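Local coordinates for DUF2235 domain-containing protein (Pseudomonas aeruginosa, PDB 4O5P), which is the type VI secretion effector Tle1, a phospholipase that probably attacks the membrane lipids of rival cells through an alpha/beta-hydrolase-type catalytic domain, at residues P124-F129 against G142-N147; L308-L313 against I349-M354; H584-D589 against D680-R685. One frame throughout, in Å; residues are numbered along the deposited sequence.

Contact 1: residues P124-F129 against G142-N147; sequences PDIKEF and GENRIN
A buried arginine on a helix that reaches back to a glutamate in the loop leading into that helix makes this a salt-bridge contact with an apolar flank formed by Ile-126: Glu-128 is in the loop that follows strand 111-116 and precedes helix 139-162, Arg-145 on the helix itself. Arg-145 meets the carboxylate end-on with both terminal nitrogens, one to each oxygen, NH1 to Glu-128 OE1 at 2.9 Å and NH2 to Glu-128 OE2 at 3.0 Å. The fork is not flat. The carboxylate and guanidinium planes stand 58° apart; OE1 is met on its syn side, though 30° out of the carboxylate plane, whereas NH2 approaches OE2 from above that plane. Glu-128 reaches across by turning CG anti to its own nitrogen (chi1 -175°) and staying extended beyond it. OE1 has another partner, a water 2.6 Å from it, which passes the link on to Asn-144 ND2 at 3.1 Å. Beside the ion pair, Ile-126 lays CD1 3.8 Å from CB of Asn-144 and 3.5 Å from NH1 of Arg-145, while its CG2 branch rests against the Asn-144 carbonyl oxygen. Further guanidinium bonds go to backbone oxygens, NE to Pro-117 and NH1 to Gly-141, with a weak one from NH2 to Gly-118; together they fix the rotation of the group and should favour its positive charge. Around the contact, helix 168-178 covers Ile-126 and Asn-144 through Val-175, and Arg-145 lies on Glu-242 of helix 238-254, near the residues of a probable nucleophile elbow.

Contact 2: residues L308-L313 against I349-M354; sequences LPDEAL and IRRRDM
Asp-310 OD1 takes a hydrogen bond from Arg-351 NH2 at 3.1 Å, part of a salt bridge across the contact, and a weak one from a water. The bond from NH2 uses the syn lone pair, though the oxygen sits 25° out of the guanidinium plane and the bond is bent (141°). Both terminal nitrogens of Arg-351 also grip Asp-353 OD1 from opposite faces of its carboxylate plane, Arg-351 NH1 lying 2.9 Å from Asp-353 OD1. One arginine thus bridges two acids, whose charges it probably offsets. A bend at chi2 (-71°) folds the Arg-351 chain, and its NE gives a hydrogen bond to the same water, which also bonds to the Leu-308 carbonyl oxygen. The other oxygen of Asp-310, OD2, pairs with Arg-307. Next to the network, Leu-308 and Ile-349 pack obliquely, CD1 of Leu-308 lying 3.9 Å from CB of Ile-349, and a second water links Leu-308 N to the Ile-349 carbonyl oxygen. Thr-370 of strand 370-375 touches both of these side chains. The arrangement is a salt-bridge network beside an apolar pair, joining a loop to strand 346-353 within the Tle1-like catalytic domain, a family of the alpha/beta-hydrolase clan.

Contact 3: residues H584-D589 against D680-R685; sequences HDYKGD and DYFRYR
The last turn of helix 571-587 faces a short 3-10 turn, with the CA atoms of Asp-585 and Phe-682 7.6 Å apart, the closest such pair across the two segments. This is helix-to-loop packing in the C-terminal domain of the Tle1-like family, and no hydrogen bond joins the segments directly. The helix ends at Lys-587; Gly-588 then leaves helical geometry with a positive phi of 69°, while its nitrogen still bonds to the His-584 carbonyl oxygen. Opposite, Arg-683 N bonds to the Asp-680 carbonyl oxygen and closes the turn that presents Phe-682.

Phe-682 is the side chain that carries the contact, reaching both Asp-585 and Tyr-586 through CD1, CE1 and CZ. Its CD1 comes to 3.5 Å from CB of Asp-585, and CE1 is almost as near to that carbon, so the acid meets Phe-682 chiefly through its methylene. The two side chains slide past one another in opposite directions, and the carboxylate plane of Asp-585 stands 78° from the ring. Asp-585 OD2 is hydrogen-bonded to Thr-679 OG1, just ahead of the turn.

Tyr-586 has CG anti to its backbone nitrogen (chi1 176°), which sets the edge of its ring beside Phe-682, and its hydroxyl is hydrogen-bonded to Ser-631 OG. Helix 616-637 supplies Ile-626 and His-627 against Phe-682, and its Tyr-623 hydroxyl bonds to the Asp-585 carbonyl oxygen, so helix 616-637 touches both segments. At the far corner of the phenylalanine, Phe-682 CZ lies 3.8 Å from Tyr-586 CB and 3.9 Å from Tyr-586 CD1, in the plane of the tyrosine ring and at its edge.

From the N terminus the three contacts follow in series: each loop closes before the next opens, and none nests or crosses. Contact 1 closes a short connection, 12 residues between its segments, and ties the loop after strand 111-116 to helix 139-162. Contact 2 closes a 35-residue loop that includes strand 331-336, joining the loop after strand 294-299 to strand 346-353. Contact 3 spans 90 residues and fastens the end of helix 571-587 to the loop before strand 687-689, which pairs with strand 346-353 of contact 2. Contacts 1 and 3 lie on opposite sides of the chain's centre, with centres 38 Å apart.

Contact 1: residues P124-F129 against G142-N147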
loop_
_atom_site.group_PDB
_atom_site.type_symbol
_atom_site.label_atom_id
_atom_site.label_comp_id
_atom_site.label_asym_id
_atom_site.label_seq_id
_atom_site.Cartn_x
_atom_site.Cartn_y
_atom_site.Cartn_z
ATOM N N PRO A 124 -6.121 13.277 11.529
ATOM C CA PRO A 124 -5.980 14.250 12.627
ATOM C C PRO A 124 -5.161 13.692 13.786
ATOM O O PRO A 124 -4.382 14.437 14.369
ATOM C CB PRO A 124 -7.426 14.494 13.068
ATOM C CG PRO A 124 -8.255 14.178 11.839
ATOM C CD PRO A 124 -7.533 13.033 11.172
ATOM N N ASP A 125 -5.308 12.399 14.071
ATOM C CA ASP A 125 -4.635 11.755 15.200
ATOM C C ASP A 125 -3.107 11.830 15.137
ATOM O O ASP A 125 -2.430 11.718 16.167
ATOM C CB ASP A 125 -5.068 10.283 15.330
ATOM C CG ASP A 125 -6.546 10.127 15.643
ATOM O OD1 ASP A 125 -7.346 10.981 15.191
ATOM O OD2 ASP A 125 -6.912 9.141 16.332
ATOM N N ILE A 126 -2.571 11.998 13.931
ATOM C CA ILE A 126 -1.129 12.148 13.736
ATOM C C ILE A 126 -0.804 13.544 13.180
ATOM O O ILE A 126 0.296 13.795 12.675
ATOM C CB ILE A 126 -0.564 11.055 12.807
ATOM C CG1 ILE A 126 -1.254 11.095 11.441
ATOM C CG2 ILE A 126 -0.702 9.663 13.467
ATOM C CD1 ILE A 126 -0.452 10.422 10.342
ATOM N N LYS A 127 -1.790 14.430 13.283
ATOM C CA LYS A 127 -1.687 15.828 12.831
ATOM C C LYS A 127 -1.329 15.991 11.356
ATOM O O LYS A 127 -0.631 16.934 10.979
ATOM C CB LYS A 127 -0.734 16.631 13.721
ATOM C CG LYS A 127 -1.251 16.790 15.146
ATOM C CD LYS A 127 -0.299 17.605 16.009
ATOM C CE LYS A 127 0.948 16.822 16.314
ATOM N NZ LYS A 127 1.555 17.298 17.585
ATOM N N GLU A 128 -1.805 15.056 10.532
ATOM C CA GLU A 128 -1.659 15.148 9.087
ATOM C C GLU A 128 -2.925 15.825 8.608
ATOM O O GLU A 128 -3.972 15.181 8.491
ATOM C CB GLU A 128 -1.550 13.751 8.481
ATOM C CG GLU A 128 -1.282 13.719 6.974
ATOM C CD GLU A 128 -0.740 12.371 6.533
ATOM O OE1 GLU A 128 0.007 11.753 7.331
ATOM O OE2 GLU A 128 -1.060 11.921 5.410
ATOM N N PHE A 129 -2.844 17.125 8.346
ATOM C CA PHE A 129 -4.051 17.896 8.071
ATOM C C PHE A 129 -4.318 18.190 6.594
ATOM O O PHE A 129 -5.386 18.696 6.239
ATOM C CB PHE A 129 -4.050 19.171 8.913
ATOM C CG PHE A 129 -4.194 18.908 10.386
ATOM C CD1 PHE A 129 -5.291 18.204 10.866
ATOM C CD2 PHE A 129 -3.246 19.364 11.289
ATOM C CE1 PHE A 129 -5.450 17.959 12.234
ATOM C CE2 PHE A 129 -3.392 19.126 12.649
ATOM C CZ PHE A 129 -4.500 18.418 13.123
ATOM N N GLY A 142 3.564 6.946 6.500
ATOM C CA GLY A 142 3.522 5.519 6.757
ATOM C C GLY A 142 4.007 5.230 8.169
ATOM O O GLY A 142 3.316 4.554 8.952
ATOM N N GLU A 143 5.193 5.741 8.499
ATOM C CA GLU A 143 5.754 5.493 9.837
ATOM C C GLU A 143 4.829 5.941 10.969
ATOM O O GLU A 143 4.654 5.232 11.967
ATOM C CB GLU A 143 7.132 6.152 9.983
ATOM C CG GLU A 143 7.666 6.158 11.411
ATOM C CD GLU A 143 9.019 6.839 11.542
ATOM O OE1 GLU A 143 9.146 8.018 11.145
ATOM O OE2 GLU A 143 9.963 6.197 12.046
ATOM N N ASN A 144 4.247 7.128 10.821
ATOM C CA ASN A 144 3.326 7.654 11.827
ATOM C C ASN A 144 2.071 6.803 11.961
ATOM O O ASN A 144 1.511 6.680 13.058
ATOM C CB ASN A 144 2.917 9.089 11.490
ATOM C CG ASN A 144 4.066 10.067 11.590
ATOM O OD1 ASN A 144 5.075 9.811 12.261
ATOM N ND2 ASN A 144 3.920 11.205 10.921
ATOM N N ARG A 145 1.615 6.236 10.845
ATOM C CA ARG A 145 0.465 5.320 10.890
ATOM C C ARG A 145 0.771 3.996 11.618
ATOM O O ARG A 145 -0.042 3.500 12.415
ATOM C CB ARG A 145 -0.061 5.074 9.466
ATOM C CG ARG A 145 -0.772 6.307 8.905
ATOM C CD ARG A 145 -1.112 6.165 7.413
ATOM N NE ARG A 145 -1.945 7.272 6.955
ATOM C CZ ARG A 145 -1.525 8.529 6.850
ATOM N NH1 ARG A 145 -0.273 8.857 7.178
ATOM N NH2 ARG A 145 -2.353 9.464 6.412
ATOM N N ILE A 146 1.940 3.429 11.340
ATOM C CA ILE A 146 2.405 2.246 12.074
ATOM C C ILE A 146 2.481 2.541 13.581
ATOM O O ILE A 146 1.975 1.779 14.407
ATOM C CB ILE A 146 3.792 1.786 11.555
ATOM C CG1 ILE A 146 3.689 1.381 10.081
ATOM C CG2 ILE A 146 4.296 0.590 12.340
ATOM C CD1 ILE A 146 5.006 1.456 9.354
ATOM N N ASN A 147 3.079 3.669 13.936
ATOM C CA ASN A 147 3.234 3.997 15.351
ATOM C C ASN A 147 1.917 4.300 16.070
ATOM O O ASN A 147 1.739 3.931 17.241
ATOM C CB ASN A 147 4.289 5.101 15.542
ATOM C CG ASN A 147 5.708 4.582 15.307
ATOM O OD1 ASN A 147 5.990 3.422 15.580
ATOM N ND2 ASN A 147 6.594 5.432 14.774
HETATM O O HOH W 1 2.214 12.160 8.572
#

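Contact 2: residues L308-L313 against I349-M354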
loop_
_atom_site.group_PDB
_atom_site.type_symbol
_atom_site.label_atom_id
_atom_site.label_comp_id
_atom_site.label_asym_id
_atom_site.label_seq_id
_atom_site.Cartn_x
_atom_site.Cartn_y
_atom_site.Cartn_z
ATOM N N LEU A 308 8.055 -11.194 6.403
ATOM C CA LEU A 308 7.136 -11.530 7.492
ATOM C C LEU A 308 7.947 -11.991 8.719
ATOM O O LEU A 308 9.084 -12.449 8.568
ATOM C CB LEU A 308 6.133 -12.599 7.060
ATOM C CG LEU A 308 5.060 -12.333 5.996
ATOM C CD1 LEU A 308 4.221 -13.580 5.838
ATOM C CD2 LEU A 308 4.142 -11.174 6.328
ATOM N N PRO A 309 7.391 -11.819 9.935
ATOM C CA PRO A 309 8.138 -12.227 11.139
ATOM C C PRO A 309 8.539 -13.699 11.112
ATOM O O PRO A 309 7.720 -14.558 10.752
ATOM C CB PRO A 309 7.130 -11.989 12.276
ATOM C CG PRO A 309 6.311 -10.842 11.808
ATOM C CD PRO A 309 6.176 -11.056 10.281
ATOM N N ASP A 310 9.790 -13.975 11.470
ATOM C CA ASP A 310 10.266 -15.345 11.574
ATOM C C ASP A 310 10.146 -15.826 13.013
ATOM O O ASP A 310 10.501 -15.113 13.954
ATOM C CB ASP A 310 11.713 -15.470 11.095
ATOM C CG ASP A 310 11.807 -15.892 9.643
ATOM O OD1 ASP A 310 10.949 -16.690 9.193
ATOM O OD2 ASP A 310 12.742 -15.445 8.956
ATOM N N GLU A 311 9.625 -17.034 13.166
ATOM C CA GLU A 311 9.474 -17.636 14.475
ATOM C C GLU A 311 10.820 -18.187 14.930
ATOM O O GLU A 311 11.662 -18.559 14.101
ATOM C CB GLU A 311 8.424 -18.746 14.425
ATOM C CG GLU A 311 7.048 -18.297 13.918
ATOM C CD GLU A 311 6.440 -17.154 14.734
ATOM O OE1 GLU A 311 6.806 -16.979 15.921
ATOM O OE2 GLU A 311 5.589 -16.421 14.182
ATOM N N ALA A 312 11.030 -18.221 16.244
ATOM C CA ALA A 312 12.298 -18.678 16.818
ATOM C C ALA A 312 12.401 -20.207 16.941
ATOM O O ALA A 312 11.654 -20.954 16.302
ATOM C CB ALA A 312 12.533 -18.019 18.177
ATOM N N LEU A 313 13.331 -20.658 17.776
ATOM C CA LEU A 313 13.652 -22.076 17.894
ATOM C C LEU A 313 13.312 -22.629 19.280
ATOM O O LEU A 313 14.001 -22.339 20.264
ATOM C CB LEU A 313 15.137 -22.292 17.604
ATOM C CG LEU A 313 15.551 -23.690 17.135
ATOM C CD1 LEU A 313 15.046 -23.954 15.722
ATOM C CD2 LEU A 313 17.065 -23.867 17.217
ATOM N N ILE A 349 5.157 -11.864 -0.161
ATOM C CA ILE A 349 5.545 -12.325 1.169
ATOM C C ILE A 349 6.484 -13.527 1.074
ATOM O O ILE A 349 6.793 -14.158 2.093
ATOM C CB ILE A 349 4.343 -12.720 2.017
ATOM C CG1 ILE A 349 3.509 -13.788 1.309
ATOM C CG2 ILE A 349 3.498 -11.498 2.369
ATOM C CD1 ILE A 349 2.557 -14.509 2.229
ATOM N N ARG A 350 6.919 -13.835 -0.149
ATOM C CA ARG A 350 7.968 -14.844 -0.392
ATOM C C ARG A 350 9.337 -14.320 0.052
ATOM O O ARG A 350 9.644 -13.130 -0.080
ATOM C CB ARG A 350 8.050 -15.239 -1.884
ATOM C CG ARG A 350 8.574 -16.680 -2.155
ATOM C CD ARG A 350 8.540 -17.027 -3.641
ATOM N NE ARG A 350 9.590 -16.338 -4.403
ATOM C CZ ARG A 350 9.529 -16.125 -5.712
ATOM N NH1 ARG A 350 8.459 -16.512 -6.385
ATOM N NH2 ARG A 350 10.510 -15.498 -6.336
ATOM N N ARG A 351 10.159 -15.215 0.584
ATOM C CA ARG A 351 11.479 -14.844 1.074
ATOM C C ARG A 351 12.330 -16.097 1.329
ATOM O O ARG A 351 11.804 -17.210 1.451
ATOM C CB ARG A 351 11.344 -14.032 2.363
ATOM C CG ARG A 351 11.337 -14.877 3.632
ATOM C CD ARG A 351 10.066 -15.703 3.835
ATOM N NE ARG A 351 10.140 -16.428 5.110
ATOM C CZ ARG A 351 10.708 -17.623 5.256
ATOM N NH1 ARG A 351 11.236 -18.238 4.201
ATOM N NH2 ARG A 351 10.749 -18.212 6.449
ATOM N N ARG A 352 13.641 -15.910 1.426
ATOM C CA ARG A 352 14.536 -17.019 1.748
ATOM C C ARG A 352 14.603 -17.252 3.262
ATOM O O ARG A 352 14.530 -16.294 4.042
ATOM C CB ARG A 352 15.929 -16.723 1.196
ATOM C CG ARG A 352 15.936 -16.363 -0.286
ATOM C CD ARG A 352 17.357 -16.147 -0.791
ATOM N NE ARG A 352 18.119 -17.391 -0.691
ATOM C CZ ARG A 352 19.447 -17.471 -0.634
ATOM N NH1 ARG A 352 20.195 -16.365 -0.655
ATOM N NH2 ARG A 352 20.025 -18.665 -0.537
ATOM N N ASP A 353 14.711 -18.513 3.683
ATOM C CA ASP A 353 14.953 -18.822 5.098
ATOM C C ASP A 353 16.199 -18.104 5.568
ATOM O O ASP A 353 17.088 -17.794 4.770
ATOM C CB ASP A 353 15.134 -20.328 5.334
ATOM C CG ASP A 353 13.843 -21.085 5.239
ATOM O OD1 ASP A 353 12.767 -20.441 5.249
ATOM O OD2 ASP A 353 13.893 -22.329 5.163
HETATM N N MSE A 354 16.283 -17.858 6.868
HETATM C CA MSE A 354 17.370 -17.040 7.386
HETATM C C MSE A 354 17.500 -17.190 8.895
HETATM O O MSE A 354 16.938 -16.398 9.644
HETATM C CB MSE A 354 17.102 -15.580 7.017
HETATM C CG MSE A 354 18.078 -14.579 7.563
HETATM SE SE MSE A 354 17.070 -12.976 7.961
HETATM C CE MSE A 354 17.712 -11.953 6.463
HETATM O O HOH W 2 7.895 -12.477 3.849
HETATM O O HOH W 3 9.278 -15.008 7.221
#

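Contact 3: residues H584-D589 against D680-R685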
loop_
_atom_site.group_PDB
_atom_site.type_symbol
_atom_site.label_atom_id
_atom_site.label_comp_id
_atom_site.label_asym_id
_atom_site.label_seq_id
_atom_site.Cartn_x
_atom_site.Cartn_y
_atom_site.Cartn_z
ATOM N N HIS A 584 -0.069 3.131 -29.742
ATOM C CA HIS A 584 1.248 3.582 -30.193
ATOM C C HIS A 584 2.361 2.589 -29.831
ATOM O O HIS A 584 3.149 2.170 -30.704
ATOM C CB HIS A 584 1.577 4.955 -29.604
ATOM C CG HIS A 584 2.895 5.505 -30.058
ATOM N ND1 HIS A 584 4.003 5.552 -29.240
ATOM C CD2 HIS A 584 3.288 6.009 -31.252
ATOM C CE1 HIS A 584 5.016 6.078 -29.905
ATOM N NE2 HIS A 584 4.613 6.356 -31.130
ATOM N N ASP A 585 2.427 2.218 -28.552
ATOM C CA ASP A 585 3.443 1.273 -28.089
ATOM C C ASP A 585 3.372 -0.048 -28.855
ATOM O O ASP A 585 4.396 -0.635 -29.216
ATOM C CB ASP A 585 3.278 0.978 -26.588
ATOM C CG ASP A 585 3.648 2.156 -25.706
ATOM O OD1 ASP A 585 4.189 3.157 -26.228
ATOM O OD2 ASP A 585 3.397 2.081 -24.481
ATOM N N TYR A 586 2.162 -0.529 -29.097
ATOM C CA TYR A 586 2.014 -1.865 -29.664
ATOM C C TYR A 586 2.331 -1.847 -31.162
ATOM O O TYR A 586 2.830 -2.831 -31.700
ATOM C CB TYR A 586 0.607 -2.410 -29.402
ATOM C CG TYR A 586 0.351 -3.759 -30.042
ATOM C CD1 TYR A 586 0.836 -4.927 -29.466
ATOM C CD2 TYR A 586 -0.365 -3.858 -31.221
ATOM C CE1 TYR A 586 0.610 -6.170 -30.052
ATOM C CE2 TYR A 586 -0.599 -5.089 -31.814
ATOM C CZ TYR A 586 -0.116 -6.234 -31.231
ATOM O OH TYR A 586 -0.360 -7.440 -31.843
ATOM N N LYS A 587 2.063 -0.727 -31.827
ATOM C CA LYS A 587 2.350 -0.622 -33.266
ATOM C C LYS A 587 3.858 -0.483 -33.483
ATOM O O LYS A 587 4.418 -1.055 -34.418
ATOM C CB LYS A 587 1.602 0.557 -33.905
ATOM C CG LYS A 587 1.667 0.566 -35.455
ATOM C CD LYS A 587 1.142 1.867 -36.059
ATOM C CE LYS A 587 -0.359 1.817 -36.351
ATOM N NZ LYS A 587 -1.194 1.644 -35.109
ATOM N N GLY A 588 4.516 0.251 -32.587
ATOM C CA GLY A 588 5.953 0.441 -32.669
ATOM C C GLY A 588 6.427 1.296 -33.835
ATOM O O GLY A 588 7.548 1.126 -34.311
ATOM N N ASP A 589 5.576 2.208 -34.300
ATOM C CA ASP A 589 5.966 3.194 -35.303
ATOM C C ASP A 589 6.722 4.338 -34.609
ATOM O O ASP A 589 6.188 5.445 -34.466
ATOM C CB ASP A 589 4.712 3.748 -35.986
ATOM C CG ASP A 589 4.445 3.111 -37.333
ATOM O OD1 ASP A 589 4.749 1.905 -37.507
ATOM O OD2 ASP A 589 3.925 3.825 -38.226
ATOM N N ASP A 680 4.094 1.825 -19.182
ATOM C CA ASP A 680 4.140 0.667 -18.294
ATOM C C ASP A 680 3.341 -0.539 -18.816
ATOM O O ASP A 680 3.481 -1.649 -18.306
ATOM C CB ASP A 680 3.675 1.058 -16.878
ATOM C CG ASP A 680 4.637 2.019 -16.196
ATOM O OD1 ASP A 680 5.833 2.000 -16.572
ATOM O OD2 ASP A 680 4.204 2.789 -15.304
ATOM N N TYR A 681 2.510 -0.326 -19.836
ATOM C CA TYR A 681 1.787 -1.435 -20.458
ATOM C C TYR A 681 2.757 -2.481 -20.984
ATOM O O TYR A 681 2.420 -3.662 -21.101
ATOM C CB TYR A 681 0.931 -0.931 -21.626
ATOM C CG TYR A 681 -0.364 -0.228 -21.250
ATOM C CD1 TYR A 681 -1.200 -0.737 -20.273
ATOM C CD2 TYR A 681 -0.750 0.938 -21.899
ATOM C CE1 TYR A 681 -2.397 -0.099 -19.947
ATOM C CE2 TYR A 681 -1.937 1.581 -21.584
ATOM C CZ TYR A 681 -2.752 1.058 -20.611
ATOM O OH TYR A 681 -3.933 1.703 -20.295
ATOM N N PHE A 682 3.957 -2.042 -21.340
ATOM C CA PHE A 682 4.905 -2.954 -21.935
ATOM C C PHE A 682 6.118 -3.211 -21.064
ATOM O O PHE A 682 7.190 -3.528 -21.565
ATOM C CB PHE A 682 5.266 -2.500 -23.349
ATOM C CG PHE A 682 4.194 -2.812 -24.344
ATOM C CD1 PHE A 682 3.163 -1.916 -24.581
ATOM C CD2 PHE A 682 4.178 -4.052 -24.992
ATOM C CE1 PHE A 682 2.153 -2.224 -25.480
ATOM C CE2 PHE A 682 3.176 -4.376 -25.894
ATOM C CZ PHE A 682 2.151 -3.456 -26.148
ATOM N N ARG A 683 5.917 -3.110 -19.755
ATOM C CA ARG A 683 6.891 -3.577 -18.770
ATOM C C ARG A 683 6.196 -4.506 -17.775
ATOM O O ARG A 683 4.997 -4.340 -17.480
ATOM C CB ARG A 683 7.473 -2.406 -17.991
ATOM C CG ARG A 683 8.402 -1.514 -18.794
ATOM C CD ARG A 683 8.782 -0.268 -17.999
ATOM N NE ARG A 683 9.241 0.758 -18.914
ATOM C CZ ARG A 683 8.511 1.790 -19.313
ATOM N NH1 ARG A 683 7.287 1.975 -18.834
ATOM N NH2 ARG A 683 9.025 2.655 -20.176
ATOM N N TYR A 684 6.927 -5.476 -17.247
ATOM C CA TYR A 684 6.361 -6.268 -16.165
ATOM C C TYR A 684 6.405 -5.452 -14.888
ATOM O O TYR A 684 7.268 -4.572 -14.723
ATOM C CB TYR A 684 7.095 -7.598 -15.993
ATOM C CG TYR A 684 6.924 -8.511 -17.182
ATOM C CD1 TYR A 684 5.671 -8.943 -17.582
ATOM C CD2 TYR A 684 8.025 -8.941 -17.900
ATOM C CE1 TYR A 684 5.529 -9.778 -18.679
ATOM C CE2 TYR A 684 7.891 -9.749 -18.975
ATOM C CZ TYR A 684 6.654 -10.169 -19.362
ATOM O OH TYR A 684 6.581 -10.994 -20.452
ATOM N N ARG A 685 5.449 -5.710 -14.005
ATOM C CA ARG A 685 5.381 -5.006 -12.733
ATOM C C ARG A 685 6.604 -5.386 -11.904
ATOM O O ARG A 685 7.053 -6.539 -11.945
ATOM C CB ARG A 685 4.105 -5.412 -12.001
ATOM C CG ARG A 685 3.930 -4.798 -10.621
ATOM C CD ARG A 685 2.694 -5.365 -9.929
ATOM N NE ARG A 685 2.325 -4.531 -8.792
ATOM C CZ ARG A 685 1.406 -4.848 -7.887
ATOM N NH1 ARG A 685 0.740 -6.002 -7.973
ATOM N NH2 ARG A 685 1.170 -4.010 -6.891
#